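Local coordinates for protein 401aa long hypothetical glucose-1-phosphate thymidylyltransferase (Sulfolobus tokodaii, PDB 2GGO) that acts as a bifunctional enzyme in the synthesis of UDP-N-acetylglucosamine and UDP-N-acetylgalactosamine, and probably also transfers nucleotidyl groups from UTP or dTTP to glucose 1-phosphate, at residues A[274-279]-A[292-297]; A[309-314]-A[329-334]. All blocks are in the same frame, centred on the assembly; numbering follows the deposited sequence.

Contact 1: residues A[274-279]-A[292-297]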
loop_
_atom_site.group_PDB
_atom_site.type_symbol
_atom_site.label_atom_id
_atom_site.label_comp_id
_atom_site.label_asym_id
_atom_site.label_seq_id
_atom_site.Cartn_x
_atom_site.Cartn_y
_atom_site.Cartn_z
ATOM N N ASN A 274 -0.027 25.943 -17.756
ATOM C CA ASN A 274 0.855 25.264 -18.688
ATOM C C ASN A 274 1.440 24.004 -18.062
ATOM O O ASN A 274 2.590 23.659 -18.250
ATOM C CB ASN A 274 1.956 26.232 -19.109
ATOM C CG ASN A 274 1.416 27.444 -19.904
ATOM O OD1 ASN A 274 0.441 27.302 -20.648
ATOM N ND2 ASN A 274 2.050 28.643 -19.742
ATOM N N SER A 275 0.635 23.308 -17.284
ATOM C CA SER A 275 0.986 21.985 -16.810
ATOM C C SER A 275 0.455 20.886 -17.733
ATOM O O SER A 275 -0.527 21.078 -18.434
ATOM C CB SER A 275 0.418 21.761 -15.452
ATOM O OG SER A 275 0.987 22.654 -14.542
ATOM N N TYR A 276 1.029 19.702 -17.647
ATOM C CA TYR A 276 0.558 18.585 -18.468
ATOM C C TYR A 276 0.368 17.389 -17.555
ATOM O O TYR A 276 1.328 16.847 -17.094
ATOM C CB TYR A 276 1.597 18.239 -19.538
ATOM C CG TYR A 276 1.277 17.157 -20.603
ATOM C CD1 TYR A 276 0.000 16.649 -20.798
ATOM C CD2 TYR A 276 2.303 16.633 -21.395
ATOM C CE1 TYR A 276 -0.240 15.663 -21.780
ATOM C CE2 TYR A 276 2.073 15.641 -22.358
ATOM C CZ TYR A 276 0.793 15.180 -22.542
ATOM O OH TYR A 276 0.539 14.245 -23.496
ATOM N N LEU A 277 -0.888 16.997 -17.282
ATOM C CA LEU A 277 -1.130 15.783 -16.486
ATOM C C LEU A 277 -1.505 14.608 -17.372
ATOM O O LEU A 277 -2.443 14.685 -18.160
ATOM C CB LEU A 277 -2.161 16.029 -15.408
ATOM C CG LEU A 277 -1.944 17.261 -14.525
ATOM C CD1 LEU A 277 -3.067 17.361 -13.540
ATOM C CD2 LEU A 277 -0.575 17.212 -13.787
ATOM N N ARG A 278 -0.774 13.507 -17.273
ATOM C CA ARG A 278 -0.972 12.406 -18.177
ATOM C C ARG A 278 -1.628 11.271 -17.425
ATOM O O ARG A 278 -1.673 11.302 -16.190
ATOM C CB ARG A 278 0.352 11.949 -18.795
ATOM C CG ARG A 278 0.836 12.875 -19.939
ATOM C CD ARG A 278 2.312 12.658 -20.249
ATOM N NE ARG A 278 2.459 11.325 -20.795
ATOM C CZ ARG A 278 3.612 10.655 -20.868
ATOM N NH1 ARG A 278 4.730 11.167 -20.359
ATOM N NH2 ARG A 278 3.639 9.450 -21.404
ATOM N N PRO A 279 -2.113 10.258 -18.158
ATOM C CA PRO A 279 -2.839 9.145 -17.517
ATOM C C PRO A 279 -2.177 8.588 -16.255
ATOM O O PRO A 279 -0.955 8.292 -16.215
ATOM C CB PRO A 279 -2.877 8.087 -18.629
ATOM C CG PRO A 279 -3.022 8.935 -19.908
ATOM C CD PRO A 279 -2.049 10.100 -19.642
ATOM N N SER A 292 5.323 24.171 -16.976
ATOM C CA SER A 292 6.258 23.220 -17.543
ATOM C C SER A 292 6.582 22.052 -16.684
ATOM O O SER A 292 7.753 21.602 -16.707
ATOM C CB SER A 292 7.576 23.881 -17.959
ATOM O OG SER A 292 7.420 24.991 -18.826
ATOM N N VAL A 293 5.591 21.555 -15.934
ATOM C CA VAL A 293 5.734 20.340 -15.152
ATOM C C VAL A 293 4.864 19.263 -15.766
ATOM O O VAL A 293 3.661 19.481 -16.059
ATOM C CB VAL A 293 5.390 20.575 -13.650
ATOM C CG1 VAL A 293 5.387 19.260 -12.879
ATOM C CG2 VAL A 293 6.333 21.568 -13.051
ATOM N N GLU A 294 5.439 18.073 -15.977
ATOM C CA GLU A 294 4.649 16.996 -16.577
ATOM C C GLU A 294 4.718 15.815 -15.568
ATOM O O GLU A 294 5.772 15.528 -14.982
ATOM C CB GLU A 294 5.184 16.655 -17.993
ATOM C CG GLU A 294 4.456 15.457 -18.790
ATOM C CD GLU A 294 5.175 15.001 -20.043
ATOM O OE1 GLU A 294 5.884 15.759 -20.724
ATOM O OE2 GLU A 294 5.051 13.813 -20.376
ATOM N N VAL A 295 3.580 15.151 -15.358
ATOM C CA VAL A 295 3.477 13.996 -14.476
ATOM C C VAL A 295 2.740 12.889 -15.200
ATOM O O VAL A 295 1.818 13.161 -15.967
ATOM C CB VAL A 295 2.696 14.363 -13.163
ATOM C CG1 VAL A 295 2.512 13.135 -12.262
ATOM C CG2 VAL A 295 3.376 15.470 -12.421
ATOM N N LYS A 296 3.197 11.651 -14.982
ATOM C CA LYS A 296 2.573 10.500 -15.590
ATOM C C LYS A 296 2.652 9.326 -14.654
ATOM O O LYS A 296 3.730 9.018 -14.099
ATOM C CB LYS A 296 3.328 10.126 -16.871
ATOM C CG LYS A 296 2.516 9.184 -17.771
ATOM C CD LYS A 296 3.433 8.164 -18.366
ATOM C CE LYS A 296 4.464 7.684 -17.449
ATOM N NZ LYS A 296 5.162 6.490 -18.071
ATOM N N GLU A 297 1.552 8.616 -14.515
ATOM C CA GLU A 297 1.561 7.414 -13.679
ATOM C C GLU A 297 2.334 7.520 -12.400
ATOM O O GLU A 297 3.266 6.746 -12.135
ATOM C CB GLU A 297 2.094 6.216 -14.441
ATOM C CG GLU A 297 1.503 4.935 -13.885
ATOM C CD GLU A 297 1.456 3.839 -14.918
ATOM O OE1 GLU A 297 1.931 2.717 -14.635
ATOM O OE2 GLU A 297 0.949 4.111 -16.030
HETATM O O HOH W 1 0.114 6.743 -17.964
#
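R278 and E294 meet in a salt bridge, NH1 to OE2 at 2.7 Å, in which the carboxylate oxygen is approached nearly along its C-O axis while it sits 26° out of the guanidinium plane. The bend of the arginine chain at chi3 (66°) sets the guanidinium beside the E294 carboxylate and across K296, whose methylene CD lies over one face, toward its rim, 3.3 Å from NH2. E294 also runs side by side with Y276, its CD 3.6 Å from the ring carbon CD2, with carboxylate and ring planes 47° apart. These residues stand on successive rungs of a parallel beta-helix of the hexapeptide-repeat type, one turn stacked directly on the next. Y276 pairs with E294 and L277 with V295, and the backbone ladder runs Y276 N to V293 O (3.1 Å), a weak V295 N to Y276 O, and R278 N to V295 O (2.9 Å). On the sheet face carrying L277 and V295, CD2 of the leucine approaches CB of the valine at 4.4 Å, and both side chains touch I289. Farther out, the hydroxyl of Y276 is bonded to E260 on the preceding turn, and K296 NZ forms a salt bridge with D314 on the following one.

Contact 2: residues A[309-314]-A[329-334]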
loop_
_atom_site.group_PDB
_atom_site.type_symbol
_atom_site.label_atom_id
_atom_site.label_comp_id
_atom_site.label_asym_id
_atom_site.label_seq_id
_atom_site.Cartn_x
_atom_site.Cartn_y
_atom_site.Cartn_z
ATOM N N LEU A 309 9.424 23.095 -14.277
ATOM C CA LEU A 309 10.447 22.487 -15.141
ATOM C C LEU A 309 10.878 21.103 -14.785
ATOM O O LEU A 309 12.031 20.727 -15.034
ATOM C CB LEU A 309 11.603 23.440 -15.313
ATOM C CG LEU A 309 11.184 24.770 -16.016
ATOM C CD1 LEU A 309 12.155 26.017 -15.690
ATOM C CD2 LEU A 309 11.336 24.625 -17.428
ATOM N N SER A 310 9.857 20.290 -14.537
ATOM C CA SER A 310 9.981 18.964 -13.989
ATOM C C SER A 310 9.158 17.898 -14.721
ATOM O O SER A 310 8.029 18.156 -15.284
ATOM C CB SER A 310 9.698 19.049 -12.484
ATOM O OG SER A 310 10.938 19.372 -11.802
ATOM N N TYR A 311 9.726 16.690 -14.821
ATOM C CA TYR A 311 9.006 15.560 -15.317
ATOM C C TYR A 311 8.976 14.531 -14.177
ATOM O O TYR A 311 10.035 14.159 -13.679
ATOM C CB TYR A 311 9.790 14.947 -16.540
ATOM C CG TYR A 311 9.105 13.689 -17.040
ATOM C CD1 TYR A 311 7.798 13.704 -17.399
ATOM C CD2 TYR A 311 9.733 12.495 -16.960
ATOM C CE1 TYR A 311 7.145 12.515 -17.735
ATOM C CE2 TYR A 311 9.166 11.362 -17.324
ATOM C CZ TYR A 311 7.879 11.347 -17.732
ATOM O OH TYR A 311 7.299 10.142 -18.073
ATOM N N VAL A 312 7.793 14.018 -13.797
ATOM C CA VAL A 312 7.671 12.903 -12.821
ATOM C C VAL A 312 6.945 11.789 -13.520
ATOM O O VAL A 312 5.796 11.951 -13.866
ATOM C CB VAL A 312 6.868 13.336 -11.530
ATOM C CG1 VAL A 312 6.790 12.284 -10.458
ATOM C CG2 VAL A 312 7.542 14.569 -10.896
ATOM N N GLY A 313 7.571 10.645 -13.728
ATOM C CA GLY A 313 6.929 9.571 -14.500
ATOM C C GLY A 313 7.101 8.341 -13.650
ATOM O O GLY A 313 8.072 8.282 -12.903
ATOM N N ASP A 314 6.046 7.523 -13.511
ATOM C CA ASP A 314 6.103 6.235 -12.807
ATOM C C ASP A 314 6.697 6.238 -11.429
ATOM O O ASP A 314 7.421 5.300 -11.038
ATOM C CB ASP A 314 6.910 5.297 -13.615
ATOM C CG ASP A 314 6.357 5.154 -15.036
ATOM O OD1 ASP A 314 5.298 4.472 -15.113
ATOM O OD2 ASP A 314 6.949 5.727 -16.034
ATOM N N ILE A 329 13.151 12.961 -12.942
ATOM C CA ILE A 329 13.268 11.553 -12.672
ATOM C C ILE A 329 13.354 10.758 -13.946
ATOM O O ILE A 329 12.585 10.941 -14.884
ATOM C CB ILE A 329 12.048 11.041 -11.813
ATOM C CG1 ILE A 329 11.926 11.912 -10.553
ATOM C CG2 ILE A 329 12.274 9.491 -11.518
ATOM C CD1 ILE A 329 10.862 11.497 -9.623
ATOM N N ALA A 330 14.279 9.819 -14.000
ATOM C CA ALA A 330 14.399 8.955 -15.124
ATOM C C ALA A 330 13.520 7.733 -14.855
ATOM O O ALA A 330 13.526 7.241 -13.746
ATOM C CB ALA A 330 15.784 8.520 -15.179
ATOM N N ASN A 331 12.808 7.214 -15.851
ATOM C CA ASN A 331 12.008 6.014 -15.611
ATOM C C ASN A 331 12.383 4.826 -16.489
ATOM O O ASN A 331 11.644 3.837 -16.528
ATOM C CB ASN A 331 10.517 6.286 -15.726
ATOM C CG ASN A 331 10.168 7.010 -16.928
ATOM O OD1 ASN A 331 11.033 7.498 -17.648
ATOM N ND2 ASN A 331 8.888 7.149 -17.161
ATOM N N LEU A 332 13.530 4.899 -17.151
ATOM C CA LEU A 332 13.984 3.875 -18.093
ATOM C C LEU A 332 15.510 3.727 -18.055
ATOM O O LEU A 332 16.197 4.735 -18.167
ATOM C CB LEU A 332 13.541 4.296 -19.473
ATOM C CG LEU A 332 13.635 3.426 -20.720
ATOM C CD1 LEU A 332 12.497 2.414 -20.668
ATOM C CD2 LEU A 332 13.446 4.351 -21.834
ATOM N N ARG A 333 16.030 2.492 -17.926
ATOM C CA ARG A 333 17.498 2.236 -17.913
ATOM C C ARG A 333 18.070 2.371 -19.337
ATOM O O ARG A 333 17.334 2.155 -20.330
ATOM C CB ARG A 333 17.857 0.829 -17.397
ATOM C CG ARG A 333 17.443 0.442 -15.977
ATOM C CD ARG A 333 18.131 -0.909 -15.585
ATOM N NE ARG A 333 19.599 -0.803 -15.679
ATOM C CZ ARG A 333 20.417 -0.314 -14.733
ATOM N NH1 ARG A 333 19.937 0.102 -13.560
ATOM N NH2 ARG A 333 21.738 -0.240 -14.957
ATOM N N PHE A 334 19.377 2.682 -19.444
ATOM C CA PHE A 334 19.936 2.917 -20.801
ATOM C C PHE A 334 19.726 1.679 -21.651
ATOM O O PHE A 334 19.569 1.775 -22.872
ATOM C CB PHE A 334 21.347 3.567 -20.864
ATOM C CG PHE A 334 22.401 2.906 -20.005
ATOM C CD1 PHE A 334 23.399 2.093 -20.592
ATOM C CD2 PHE A 334 22.441 3.113 -18.609
ATOM C CE1 PHE A 334 24.428 1.465 -19.793
ATOM C CE2 PHE A 334 23.447 2.482 -17.802
ATOM C CZ PHE A 334 24.445 1.661 -18.407
#
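OD2 of D314 is gripped from two sequence-distant places: ND2 of N331 donates to it at 2.7 Å, and NZ of K296 forms a salt bridge with the same oxygen. The contact belongs to the left-handed parallel beta-helix of the hexapeptide-repeat section, where strand 311-313 is the last in its sheet and the chain after strand 328-329 departs into a loop instead of supplying another strand to it. N331, in that loop, reaches the residue just after the strand, D314. Its ND2 meets OD2 end-on, and the oxygen lies close to the amide plane, with an N-H...O angle of 159°; carboxylate and amide planes are turned 39° apart. With chi1 at 49°, N331 CG lies between its own backbone N and carbonyl carbon, a rotation that directs ND2 at the carboxylate. The other oxygen of D314, OD1, forms a salt bridge with R352, so two cationic side chains and one amide would be expected to stabilise a negative charge on this buried aspartate.

The same amide nitrogen packs against the edge of the Y311 ring, near its plane, 3.5 Å from OH, a packing contact in which ring and amide are steeply inclined to each other. No side chain at G313 intervenes between this phenol and the asparagine. Only one backbone link joins the two segments, a weak but straight bond from I329 N to Y311 O at 3.4 Å. The CB of I329 points toward 309-314, and F323 touches both I329 and V312. The apolar approach ends at two methyl groups, V312 CG1 and I329 CD1, 4.2 Å apart.

Overall arrangement
Contacts 1 and 2 lie in series along the chain and about 12 Å apart, centre to centre, on the same side of the molecule's centre. They share one parallel sheet of the C-terminal beta-helix, ordered 240-242, 258-260, 276-277, 294-296, 311-313. Contact 1 joins two inner strands, whereas contact 2 starts from the sheet's last strand and runs to the loop that follows 328-329. Segments 292-297 and 309-314 are joined by probable hydrogen bonds, E294 N to S310 O at 2.7 Å and E294 O to V312 N at 2.8 Å. This sheet ends at 311-313, where the loop packs beside it, while other beta-helix sheets continue, away from the probable nucleotide and sugar-phosphate binding sites.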